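Local coordinates for McyG protein (Microcystis aeruginosa PCC 7806, PDB 4R0M) that binds phenylalanyl-adenylate in its adenylation domain and probably loads the activated substrate onto a peptidyl carrier domain during microcystin synthesis, at residues 62-67 with 162-167; 120-125 with 187-192; 250-253 with 258-261; 370-375 with 428-433. All coordinates share one frame; numbering follows the deposited sequence.

Contact 1 of 4, residues 62-67 with 162-167; sequences LEQKGI and PSKIEQ
The backbones of Q64, at the end of helix 48-64, and P162, in the loop that follows helix 155-158, come no nearer than 9.1 Å from CA to CA, so the gap is bridged by a side chain. The helix stops here in a Schellman motif: I67 N returns to L62 O (3.2 Å), and G66, with positive phi, closes the turn. From this last turn Q64 reaches out with CG beside the backbone N (chi1 -81°) and the chain extended beyond it, meeting P162 from the opposite direction. Its NE2 donates to P162 O at 2.7 Å. The donor lies in the carbonyl plane, yet the bond is bent at the hydrogen (131°) and the acceptor sits 24° out of the amide plane. The whole amide lies against CG and CD of the proline ring, with OE1 3.1 Å from P162 CD and NE2 3.3 Å from P162 CG. A second amide, that of N60 one turn earlier, adds a weak hydrogen bond to the same carbonyl. All the touching residues are exposed; a single bent bond from a neutral amide is probably open to competition from water, which is consistent with a modest surface tie between helix end and loop.

Contact 2 of 4, residues 120-125 with 187-192; sequences WKILDN and GMPKGV
I122, in the last turn of helix 111-122, meets M188 and P189 entirely through carbon. The terminal methyl of M188, a selenomethionine in this structure, lies against the outer branch of the isoleucine, with CE 3.9 Å from I122 CG1 and equally far from CD1. Further along, I122 CD1 approaches P189 CG at 4.2 Å, a looser touch. The side chains slide past one another in opposite directions. M188 brings its end to the isoleucine through a chain bent at chi2 (-68°) and again at chi3. In the next shell, M188 also lies on N118 and P189 on V119, both from the same helix, while F181 of strand 176-182 backs the proline. The helix ends beside the contact in a Schellman motif: N125 N bonds to W120 O at 3.0 Å, D124 N bonds weakly to K121 O, and D124, in positive phi, is the C-prime residue. The chain thereby folds over the W120 indole, N125 CA sitting 3.5 Å above one face, and W150 meets the same ring edge-to-face. Beyond P189, strand 190-195 pairs antiparallel with strand 176-182. The connecting segment has the glycine-, serine- and threonine-rich signature of the phosphate-binding loop (A3 motif) of adenylate-forming enzymes, and the side chain of P189 lies about 11 Å from the bound adenylate. What passes directly between the two segments is apolar packing, which imposes little directionality and fits a partly exposed patch whose M188 end is poorly ordered.

Contact 3 of 4, residues 250-253 with 258-261; sequences ELVL and QWLE
The indole NE1 of W259 is hydrogen-bonded to S271 OG of strand 270-273, which ties down the far side of the indole, while at the near end of the side chain CB packs against V252. The two residues belong to consecutive short helices, 249-254 and 258-265, that form part of the crossover between the parallel strands 243-246 and 270-273 in the large mixed sheet of the adenylation domain. The chain turns tightly between them: V252 and Q258 stand only 5.8 Å apart from CA to CA. Across this corner V252 CG1, held anti to the backbone N (chi1 -179°), reaches W259 CB at 3.8 Å, approaching the indole obliquely. The tryptophan ring itself leads away from helix 249-254, towards W221, whose ring meets it with the planes about 50° apart. W221 touches V252 as well, so the valine and two tryptophans form one apolar cluster, V252 and W259 being buried. The side chain of W259 is about 11 Å from the bound adenylate, too far for direct contact. The helices pack through a second pair beside the first, again aliphatic carbon against aliphatic carbon although one partner is a glutamine: L251 CD2 lies 4.0 Å from Q258 CB.

Contact 4 of 4, residues 370-375 with 428-433; sequences ATIRIV and GELFIT
I372 tucks CG1 in between its own backbone N and carbonyl carbon (chi1 64°), while L430 holds CG anti to the backbone N (chi1 173°). Both side chains start toward the opposite strand, and these torsions carry the I372 delta methyl onto L430. Strands 370-375 and 429-435 belong to a curled antiparallel sheet, which probably corresponds to the distorted beta-barrel of the adenylate-forming fold. They are not neighbours in it: strand 370-375 pairs with 388-394, that with 421-426, and that in turn with 429-435. Curling brings the two face to face without any hydrogen bond between the two segments, with I372 and L430 8.4 Å apart from CA to CA. The gap is filled by side chains crossing at a slant, and the methyl settles on the base of the leucine, I372 CD1 to L430 CB 3.8 Å. L425 of strand 421-426 packs on I372 and I374, and T344 of strand 341-345 on I372 and L430, so the contact is enclosed within the core. Two residues beyond L430, I432 touches the bound phenylalanyl-adenylate, while its backbone O accepts a hydrogen bond from Q307 NE2; the strand thus has packing at one point and the ligand pocket at another. The remaining link with strand 370-375 is looser, a methyl-to-methyl meeting in which I374 CD1 stands 4.5 Å from L430 CD1.

The four contacts show that depth alone does not set chemistry. Contacts 1 and 2 lie at the surface, each joining the end of a helix to a segment far along the chain, and both helices finish in a Schellman motif; contact 1 is polar, whereas contact 2 is apolar. Contacts 3 and 4 are buried and aliphatic, one between successive helices, the other between strands of a single curled sheet, with polar atoms such as W259 NE1 and E429 OE1 bonded to residues outside the pair. Contacts 1 and 2 alternate along the sequence and approach to about 7 Å between nearest atoms without touching. Contact 3 lies across the chain's centre from both contacts 2 and 4. Only contact 4 includes a ligand-pocket residue.

Contact 1 of 4, residues 62-67 with 162-167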
loop_
_atom_site.group_PDB
_atom_site.type_symbol
_atom_site.label_atom_id
_atom_site.label_comp_id
_atom_site.label_asym_id
_atom_site.label_seq_id
_atom_site.Cartn_x
_atom_site.Cartn_y
_atom_site.Cartn_z
ATOM N N LEU A 62 27.547 7.705 3.282
ATOM C CA LEU A 62 27.290 7.265 1.911
ATOM C C LEU A 62 28.358 7.778 0.944
ATOM O O LEU A 62 28.908 7.004 0.157
ATOM C CB LEU A 62 25.889 7.692 1.449
ATOM C CG LEU A 62 24.684 6.958 2.051
ATOM C CD1 LEU A 62 23.403 7.749 1.832
ATOM C CD2 LEU A 62 24.550 5.551 1.484
ATOM N N GLU A 63 28.648 9.077 1.020
ATOM C CA GLU A 63 29.686 9.708 0.201
ATOM C C GLU A 63 31.057 9.055 0.391
ATOM O O GLU A 63 31.782 8.834 -0.580
ATOM C CB GLU A 63 29.777 11.208 0.502
ATOM C CG GLU A 63 28.662 12.052 -0.100
ATOM C CD GLU A 63 28.827 13.537 0.188
ATOM O OE1 GLU A 63 28.911 13.918 1.376
ATOM O OE2 GLU A 63 28.867 14.327 -0.777
ATOM N N GLN A 64 31.398 8.741 1.640
ATOM C CA GLN A 64 32.678 8.110 1.968
ATOM C C GLN A 64 32.808 6.687 1.424
ATOM O O GLN A 64 33.922 6.194 1.236
ATOM C CB GLN A 64 32.922 8.125 3.479
ATOM C CG GLN A 64 33.447 9.452 4.010
ATOM C CD GLN A 64 33.713 9.431 5.507
ATOM O OE1 GLN A 64 33.828 8.368 6.123
ATOM N NE2 GLN A 64 33.816 10.616 6.102
ATOM N N LYS A 65 31.673 6.037 1.174
ATOM C CA LYS A 65 31.661 4.704 0.571
ATOM C C LYS A 65 31.682 4.766 -0.959
ATOM O O LYS A 65 31.672 3.732 -1.626
ATOM C CB LYS A 65 30.462 3.881 1.064
ATOM C CG LYS A 65 30.464 3.582 2.558
ATOM C CD LYS A 65 31.505 2.542 2.949
ATOM C CE LYS A 65 31.849 2.646 4.428
ATOM N NZ LYS A 65 32.661 1.493 4.908
ATOM N N GLY A 66 31.711 5.979 -1.507
ATOM C CA GLY A 66 31.818 6.181 -2.952
ATOM C C GLY A 66 30.498 6.360 -3.680
ATOM O O GLY A 66 30.464 6.383 -4.910
ATOM N N ILE A 67 29.409 6.486 -2.926
ATOM C CA ILE A 67 28.088 6.693 -3.515
ATOM C C ILE A 67 27.909 8.169 -3.854
ATOM O O ILE A 67 27.954 9.030 -2.974
ATOM C CB ILE A 67 26.949 6.203 -2.588
ATOM C CG1 ILE A 67 27.166 4.738 -2.164
ATOM C CG2 ILE A 67 25.589 6.398 -3.247
ATOM C CD1 ILE A 67 27.265 3.737 -3.301
ATOM N N PRO A 162 33.203 9.643 10.096
ATOM C CA PRO A 162 33.780 10.871 10.613
ATOM C C PRO A 162 33.071 11.817 9.707
ATOM O O PRO A 162 33.115 11.654 8.486
ATOM C CB PRO A 162 35.249 10.756 10.220
ATOM C CG PRO A 162 35.234 9.933 8.978
ATOM C CD PRO A 162 34.102 8.960 9.147
ATOM N N SER A 163 32.398 12.794 10.277
ATOM C CA SER A 163 31.494 13.529 9.465
ATOM C C SER A 163 32.111 14.827 9.003
ATOM O O SER A 163 32.125 15.833 9.702
ATOM C CB SER A 163 30.185 13.729 10.195
ATOM O OG SER A 163 29.816 12.517 10.795
ATOM N N LYS A 164 32.590 14.762 7.767
ATOM C CA LYS A 164 33.335 15.816 7.157
ATOM C C LYS A 164 32.254 16.387 6.277
ATOM O O LYS A 164 32.256 16.246 5.062
ATOM C CB LYS A 164 34.459 15.266 6.276
ATOM C CG LYS A 164 35.609 14.538 6.942
ATOM C CD LYS A 164 36.566 14.076 5.848
ATOM C CE LYS A 164 37.799 13.342 6.354
ATOM N NZ LYS A 164 38.675 12.900 5.230
ATOM N N ILE A 165 31.284 17.020 6.903
ATOM C CA ILE A 165 30.115 17.391 6.105
ATOM C C ILE A 165 30.373 18.628 5.238
ATOM O O ILE A 165 30.810 19.672 5.728
ATOM C CB ILE A 165 28.860 17.601 6.989
ATOM C CG1 ILE A 165 28.726 16.467 8.017
ATOM C CG2 ILE A 165 27.606 17.693 6.128
ATOM C CD1 ILE A 165 27.897 16.816 9.237
ATOM N N GLU A 166 30.105 18.479 3.943
ATOM C CA GLU A 166 30.224 19.564 2.975
ATOM C C GLU A 166 28.831 20.144 2.700
ATOM O O GLU A 166 27.846 19.712 3.307
ATOM C CB GLU A 166 30.878 19.037 1.690
ATOM C CG GLU A 166 31.883 19.985 1.048
ATOM C CD GLU A 166 31.256 20.913 0.023
ATOM O OE1 GLU A 166 30.679 20.410 -0.966
ATOM O OE2 GLU A 166 31.350 22.149 0.200
ATOM N N GLN A 167 28.753 21.120 1.797
ATOM C CA GLN A 167 27.489 21.772 1.442
ATOM C C GLN A 167 26.568 20.837 0.658
ATOM O O GLN A 167 27.032 19.965 -0.078
ATOM C CB GLN A 167 27.748 23.052 0.635
ATOM C CG GLN A 167 28.619 24.094 1.332
ATOM C CD GLN A 167 27.838 25.055 2.220
ATOM O OE1 GLN A 167 26.686 24.804 2.583
ATOM N NE2 GLN A 167 28.470 26.171 2.572
#

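Contact 2 of 4, residues 120-125 with 187-192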
loop_
_atom_site.group_PDB
_atom_site.type_symbol
_atom_site.label_atom_id
_atom_site.label_comp_id
_atom_site.label_asym_id
_atom_site.label_seq_id
_atom_site.Cartn_x
_atom_site.Cartn_y
_atom_site.Cartn_z
ATOM N N TRP A 120 18.042 -5.477 -8.057
ATOM C CA TRP A 120 19.500 -5.365 -7.954
ATOM C C TRP A 120 20.179 -5.534 -9.288
ATOM O O TRP A 120 21.123 -4.806 -9.603
ATOM C CB TRP A 120 20.028 -6.380 -6.946
ATOM C CG TRP A 120 21.517 -6.339 -6.701
ATOM C CD1 TRP A 120 22.226 -5.452 -5.894
ATOM C CD2 TRP A 120 22.531 -7.258 -7.235
ATOM N NE1 TRP A 120 23.568 -5.742 -5.903
ATOM C CE2 TRP A 120 23.820 -6.813 -6.686
ATOM C CE3 TRP A 120 22.505 -8.359 -8.085
ATOM C CZ2 TRP A 120 25.011 -7.458 -6.990
ATOM C CZ3 TRP A 120 23.713 -9.000 -8.385
ATOM C CH2 TRP A 120 24.932 -8.559 -7.850
ATOM N N LYS A 121 19.696 -6.487 -10.082
ATOM C CA LYS A 121 20.231 -6.732 -11.423
ATOM C C LYS A 121 19.831 -5.631 -12.408
ATOM O O LYS A 121 20.645 -5.203 -13.230
ATOM C CB LYS A 121 19.797 -8.112 -11.937
ATOM C CG LYS A 121 20.496 -9.266 -11.232
ATOM C CD LYS A 121 19.837 -10.610 -11.513
ATOM C CE LYS A 121 20.497 -11.714 -10.698
ATOM N NZ LYS A 121 20.040 -13.077 -11.097
ATOM N N ILE A 122 18.586 -5.170 -12.311
ATOM C CA ILE A 122 18.083 -4.085 -13.159
ATOM C C ILE A 122 18.884 -2.785 -12.970
ATOM O O ILE A 122 19.113 -2.048 -13.932
ATOM C CB ILE A 122 16.568 -3.847 -12.929
ATOM C CG1 ILE A 122 15.758 -5.021 -13.487
ATOM C CG2 ILE A 122 16.099 -2.549 -13.578
ATOM C CD1 ILE A 122 14.356 -5.140 -12.924
ATOM N N LEU A 123 19.327 -2.534 -11.738
ATOM C CA LEU A 123 20.005 -1.283 -11.380
ATOM C C LEU A 123 21.536 -1.354 -11.412
ATOM O O LEU A 123 22.213 -0.469 -10.879
ATOM C CB LEU A 123 19.539 -0.804 -9.999
ATOM C CG LEU A 123 18.064 -0.478 -9.761
ATOM C CD1 LEU A 123 17.859 -0.047 -8.319
ATOM C CD2 LEU A 123 17.570 0.597 -10.715
ATOM N N ASP A 124 22.068 -2.401 -12.045
ATOM C CA ASP A 124 23.518 -2.617 -12.191
ATOM C C ASP A 124 24.275 -2.656 -10.856
ATOM O O ASP A 124 25.177 -1.850 -10.616
ATOM C CB ASP A 124 24.144 -1.589 -13.153
ATOM C CG ASP A 124 23.623 -1.721 -14.582
ATOM O OD1 ASP A 124 23.523 -2.861 -15.092
ATOM O OD2 ASP A 124 23.325 -0.676 -15.202
ATOM N N ASN A 125 23.887 -3.598 -9.997
ATOM C CA ASN A 125 24.593 -3.894 -8.739
ATOM C C ASN A 125 24.767 -2.704 -7.779
ATOM O O ASN A 125 25.893 -2.365 -7.414
ATOM C CB ASN A 125 25.965 -4.543 -9.019
ATOM C CG ASN A 125 25.875 -5.768 -9.919
ATOM O OD1 ASN A 125 24.886 -5.978 -10.625
ATOM N ND2 ASN A 125 26.927 -6.584 -9.900
ATOM N N GLY A 187 6.248 -11.628 -14.647
ATOM C CA GLY A 187 7.622 -11.267 -14.996
ATOM C C GLY A 187 8.312 -10.267 -14.085
ATOM O O GLY A 187 8.224 -10.361 -12.859
HETATM N N MSE A 188 8.998 -9.307 -14.704
HETATM C CA MSE A 188 9.865 -8.361 -13.994
HETATM C C MSE A 188 9.081 -7.255 -13.323
HETATM O O MSE A 188 7.992 -6.897 -13.780
HETATM C CB MSE A 188 10.877 -7.773 -14.985
HETATM C CG MSE A 188 11.869 -8.816 -15.508
HETATM SE SE MSE A 188 13.095 -9.425 -14.083
HETATM C CE MSE A 188 14.758 -8.605 -14.756
ATOM N N PRO A 189 9.623 -6.703 -12.215
ATOM C CA PRO A 189 8.979 -5.589 -11.512
ATOM C C PRO A 189 9.066 -4.260 -12.270
ATOM O O PRO A 189 10.003 -4.040 -13.039
ATOM C CB PRO A 189 9.761 -5.507 -10.197
ATOM C CG PRO A 189 11.096 -6.082 -10.516
ATOM C CD PRO A 189 10.823 -7.179 -11.500
ATOM N N LYS A 190 8.090 -3.387 -12.037
ATOM C CA LYS A 190 7.995 -2.112 -12.741
ATOM C C LYS A 190 8.488 -0.974 -11.845
ATOM O O LYS A 190 7.969 -0.769 -10.746
ATOM C CB LYS A 190 6.554 -1.856 -13.203
ATOM C CG LYS A 190 5.774 -3.112 -13.587
ATOM C CD LYS A 190 4.589 -2.829 -14.505
ATOM C CE LYS A 190 3.422 -2.160 -13.794
ATOM N NZ LYS A 190 2.656 -3.092 -12.919
ATOM N N GLY A 191 9.491 -0.241 -12.322
ATOM C CA GLY A 191 10.129 0.815 -11.537
ATOM C C GLY A 191 9.550 2.199 -11.752
ATOM O O GLY A 191 9.861 2.862 -12.741
ATOM N N VAL A 192 8.720 2.638 -10.809
ATOM C CA VAL A 192 8.073 3.942 -10.904
ATOM C C VAL A 192 9.043 5.061 -10.530
ATOM O O VAL A 192 9.558 5.101 -9.411
ATOM C CB VAL A 192 6.803 4.015 -10.029
ATOM C CG1 VAL A 192 6.147 5.383 -10.150
ATOM C CG2 VAL A 192 5.818 2.917 -10.418
#

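Contact 3 of 4, residues 250-253 with 258-261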
loop_
_atom_site.group_PDB
_atom_site.type_symbol
_atom_site.label_atom_id
_atom_site.label_comp_id
_atom_site.label_asym_id
_atom_site.label_seq_id
_atom_site.Cartn_x
_atom_site.Cartn_y
_atom_site.Cartn_z
ATOM N N GLU A 250 3.301 -5.193 12.410
ATOM C CA GLU A 250 3.077 -6.387 13.224
ATOM C C GLU A 250 2.485 -6.082 14.607
ATOM O O GLU A 250 1.737 -6.891 15.152
ATOM C CB GLU A 250 4.354 -7.236 13.335
ATOM C CG GLU A 250 5.526 -6.572 14.054
ATOM C CD GLU A 250 6.485 -5.838 13.126
ATOM O OE1 GLU A 250 7.695 -5.817 13.442
ATOM O OE2 GLU A 250 6.047 -5.281 12.091
ATOM N N LEU A 251 2.807 -4.911 15.158
ATOM C CA LEU A 251 2.268 -4.490 16.452
ATOM C C LEU A 251 0.745 -4.335 16.407
ATOM O O LEU A 251 0.048 -4.753 17.333
ATOM C CB LEU A 251 2.935 -3.193 16.924
ATOM C CG LEU A 251 2.630 -2.697 18.344
ATOM C CD1 LEU A 251 3.857 -2.035 18.953
ATOM C CD2 LEU A 251 1.436 -1.750 18.382
ATOM N N VAL A 252 0.240 -3.729 15.335
ATOM C CA VAL A 252 -1.202 -3.570 15.152
ATOM C C VAL A 252 -1.868 -4.882 14.710
ATOM O O VAL A 252 -3.011 -5.144 15.066
ATOM C CB VAL A 252 -1.539 -2.425 14.171
ATOM C CG1 VAL A 252 -3.046 -2.259 14.015
ATOM C CG2 VAL A 252 -0.920 -1.116 14.641
ATOM N N LEU A 253 -1.155 -5.706 13.945
ATOM C CA LEU A 253 -1.698 -7.001 13.521
ATOM C C LEU A 253 -1.861 -7.963 14.700
ATOM O O LEU A 253 -2.874 -8.659 14.800
ATOM C CB LEU A 253 -0.857 -7.633 12.403
ATOM C CG LEU A 253 -0.949 -7.001 11.006
ATOM C CD1 LEU A 253 0.039 -7.653 10.051
ATOM C CD2 LEU A 253 -2.363 -7.065 10.441
ATOM N N GLN A 258 -4.830 -1.714 19.362
ATOM C CA GLN A 258 -3.720 -0.800 19.640
ATOM C C GLN A 258 -3.709 0.406 18.704
ATOM O O GLN A 258 -3.221 1.475 19.069
ATOM C CB GLN A 258 -2.377 -1.532 19.579
ATOM C CG GLN A 258 -1.975 -2.185 20.891
ATOM C CD GLN A 258 -1.861 -1.186 22.028
ATOM O OE1 GLN A 258 -2.655 -1.206 22.967
ATOM N NE2 GLN A 258 -0.879 -0.292 21.938
ATOM N N TRP A 259 -4.251 0.222 17.501
ATOM C CA TRP A 259 -4.426 1.308 16.544
ATOM C C TRP A 259 -5.349 2.359 17.094
ATOM O O TRP A 259 -5.066 3.552 16.989
ATOM C CB TRP A 259 -4.953 0.764 15.218
ATOM C CG TRP A 259 -5.016 1.779 14.098
ATOM C CD1 TRP A 259 -4.283 2.958 13.968
ATOM C CD2 TRP A 259 -5.839 1.711 12.880
ATOM N NE1 TRP A 259 -4.602 3.610 12.807
ATOM C CE2 TRP A 259 -5.525 2.919 12.105
ATOM C CE3 TRP A 259 -6.775 0.814 12.378
ATOM C CZ2 TRP A 259 -6.131 3.190 10.887
ATOM C CZ3 TRP A 259 -7.380 1.100 11.148
ATOM C CH2 TRP A 259 -7.066 2.261 10.423
ATOM N N LEU A 260 -6.453 1.915 17.693
ATOM C CA LEU A 260 -7.426 2.803 18.327
ATOM C C LEU A 260 -6.853 3.458 19.582
ATOM O O LEU A 260 -7.133 4.626 19.868
ATOM C CB LEU A 260 -8.704 2.029 18.668
ATOM C CG LEU A 260 -9.875 1.986 17.672
ATOM C CD1 LEU A 260 -9.442 1.838 16.219
ATOM C CD2 LEU A 260 -10.842 0.876 18.060
ATOM N N GLU A 261 -6.051 2.694 20.319
ATOM C CA GLU A 261 -5.374 3.174 21.520
ATOM C C GLU A 261 -4.410 4.314 21.188
ATOM O O GLU A 261 -4.355 5.322 21.899
ATOM C CB GLU A 261 -4.627 2.015 22.192
ATOM C CG GLU A 261 -3.780 2.398 23.402
ATOM C CD GLU A 261 -4.559 2.438 24.708
ATOM O OE1 GLU A 261 -5.808 2.414 24.687
ATOM O OE2 GLU A 261 -3.909 2.491 25.775
#

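Contact 4 of 4, residues 370-375 with 428-433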
loop_
_atom_site.group_PDB
_atom_site.type_symbol
_atom_site.label_atom_id
_atom_site.label_comp_id
_atom_site.label_asym_id
_atom_site.label_seq_id
_atom_site.Cartn_x
_atom_site.Cartn_y
_atom_site.Cartn_z
ATOM N N ALA A 370 -4.816 17.647 -10.781
ATOM C CA ALA A 370 -5.056 16.321 -11.340
ATOM C C ALA A 370 -6.353 16.235 -12.142
ATOM O O ALA A 370 -7.349 16.883 -11.810
ATOM C CB ALA A 370 -5.043 15.274 -10.237
ATOM N N THR A 371 -6.324 15.422 -13.196
ATOM C CA THR A 371 -7.510 15.129 -13.999
ATOM C C THR A 371 -7.651 13.620 -14.186
ATOM O O THR A 371 -6.668 12.928 -14.462
ATOM C CB THR A 371 -7.446 15.818 -15.380
ATOM O OG1 THR A 371 -7.003 17.172 -15.222
ATOM C CG2 THR A 371 -8.814 15.811 -16.056
ATOM N N ILE A 372 -8.871 13.116 -14.020
ATOM C CA ILE A 372 -9.165 11.694 -14.227
ATOM C C ILE A 372 -10.292 11.494 -15.244
ATOM O O ILE A 372 -11.159 12.359 -15.398
ATOM C CB ILE A 372 -9.486 10.955 -12.901
ATOM C CG1 ILE A 372 -10.760 11.501 -12.246
ATOM C CG2 ILE A 372 -8.306 11.034 -11.939
ATOM C CD1 ILE A 372 -11.259 10.666 -11.084
ATOM N N ARG A 373 -10.268 10.357 -15.938
ATOM C CA ARG A 373 -11.302 10.025 -16.923
ATOM C C ARG A 373 -11.547 8.518 -17.058
ATOM O O ARG A 373 -10.686 7.699 -16.720
ATOM C CB ARG A 373 -10.977 10.646 -18.290
ATOM C CG ARG A 373 -9.811 10.006 -19.027
ATOM C CD ARG A 373 -9.581 10.675 -20.370
ATOM N NE ARG A 373 -8.710 9.883 -21.236
ATOM C CZ ARG A 373 -8.302 10.260 -22.446
ATOM N NH1 ARG A 373 -8.677 11.431 -22.949
ATOM N NH2 ARG A 373 -7.514 9.465 -23.154
ATOM N N ILE A 374 -12.735 8.175 -17.555
ATOM C CA ILE A 374 -13.130 6.792 -17.806
ATOM C C ILE A 374 -13.386 6.620 -19.302
ATOM O O ILE A 374 -14.298 7.239 -19.860
ATOM C CB ILE A 374 -14.393 6.411 -16.993
ATOM C CG1 ILE A 374 -14.125 6.477 -15.478
ATOM C CG2 ILE A 374 -14.933 5.047 -17.409
ATOM C CD1 ILE A 374 -13.126 5.470 -14.937
ATOM N N VAL A 375 -12.571 5.785 -19.945
ATOM C CA VAL A 375 -12.641 5.590 -21.397
ATOM C C VAL A 375 -12.985 4.154 -21.799
ATOM O O VAL A 375 -12.887 3.227 -20.988
ATOM C CB VAL A 375 -11.327 6.010 -22.105
ATOM C CG1 VAL A 375 -11.097 7.507 -21.970
ATOM C CG2 VAL A 375 -10.138 5.222 -21.571
ATOM N N GLY A 428 -18.615 13.690 -10.899
ATOM C CA GLY A 428 -17.223 14.032 -10.620
ATOM C C GLY A 428 -16.493 13.115 -9.650
ATOM O O GLY A 428 -15.279 13.232 -9.480
ATOM N N GLU A 429 -17.225 12.203 -9.014
ATOM C CA GLU A 429 -16.642 11.289 -8.033
ATOM C C GLU A 429 -16.214 9.964 -8.669
ATOM O O GLU A 429 -16.928 9.412 -9.509
ATOM C CB GLU A 429 -17.625 11.042 -6.885
ATOM C CG GLU A 429 -17.854 12.252 -5.992
ATOM C CD GLU A 429 -19.053 12.097 -5.073
ATOM O OE1 GLU A 429 -19.167 11.056 -4.387
ATOM O OE2 GLU A 429 -19.884 13.029 -5.028
ATOM N N LEU A 430 -15.047 9.463 -8.266
ATOM C CA LEU A 430 -14.526 8.201 -8.791
ATOM C C LEU A 430 -15.074 6.995 -8.038
ATOM O O LEU A 430 -15.080 6.969 -6.805
ATOM C CB LEU A 430 -12.991 8.184 -8.779
ATOM C CG LEU A 430 -12.264 6.875 -9.146
ATOM C CD1 LEU A 430 -12.518 6.458 -10.591
ATOM C CD2 LEU A 430 -10.772 6.991 -8.879
ATOM N N PHE A 431 -15.536 6.006 -8.798
ATOM C CA PHE A 431 -15.987 4.729 -8.257
ATOM C C PHE A 431 -15.199 3.612 -8.941
ATOM O O PHE A 431 -15.400 3.347 -10.128
ATOM C CB PHE A 431 -17.486 4.527 -8.514
ATOM C CG PHE A 431 -18.385 5.491 -7.780
ATOM C CD1 PHE A 431 -18.532 6.808 -8.215
ATOM C CD2 PHE A 431 -19.118 5.070 -6.675
ATOM C CE1 PHE A 431 -19.368 7.689 -7.544
ATOM C CE2 PHE A 431 -19.960 5.945 -6.004
ATOM C CZ PHE A 431 -20.084 7.256 -6.439
ATOM N N ILE A 432 -14.294 2.971 -8.203
ATOM C CA ILE A 432 -13.562 1.813 -8.727
ATOM C C ILE A 432 -14.433 0.562 -8.589
ATOM O O ILE A 432 -15.020 0.320 -7.533
ATOM C CB ILE A 432 -12.184 1.626 -8.036
ATOM C CG1 ILE A 432 -11.243 2.804 -8.345
ATOM C CG2 ILE A 432 -11.532 0.303 -8.432
ATOM C CD1 ILE A 432 -10.896 3.001 -9.807
ATOM N N THR A 433 -14.522 -0.215 -9.666
ATOM C CA THR A 433 -15.369 -1.410 -9.699
ATOM C C THR A 433 -14.557 -2.705 -9.742
ATOM O O THR A 433 -14.978 -3.731 -9.202
ATOM C CB THR A 433 -16.362 -1.373 -10.878
ATOM O OG1 THR A 433 -15.659 -1.094 -12.095
ATOM C CG2 THR A 433 -17.411 -0.296 -10.653
#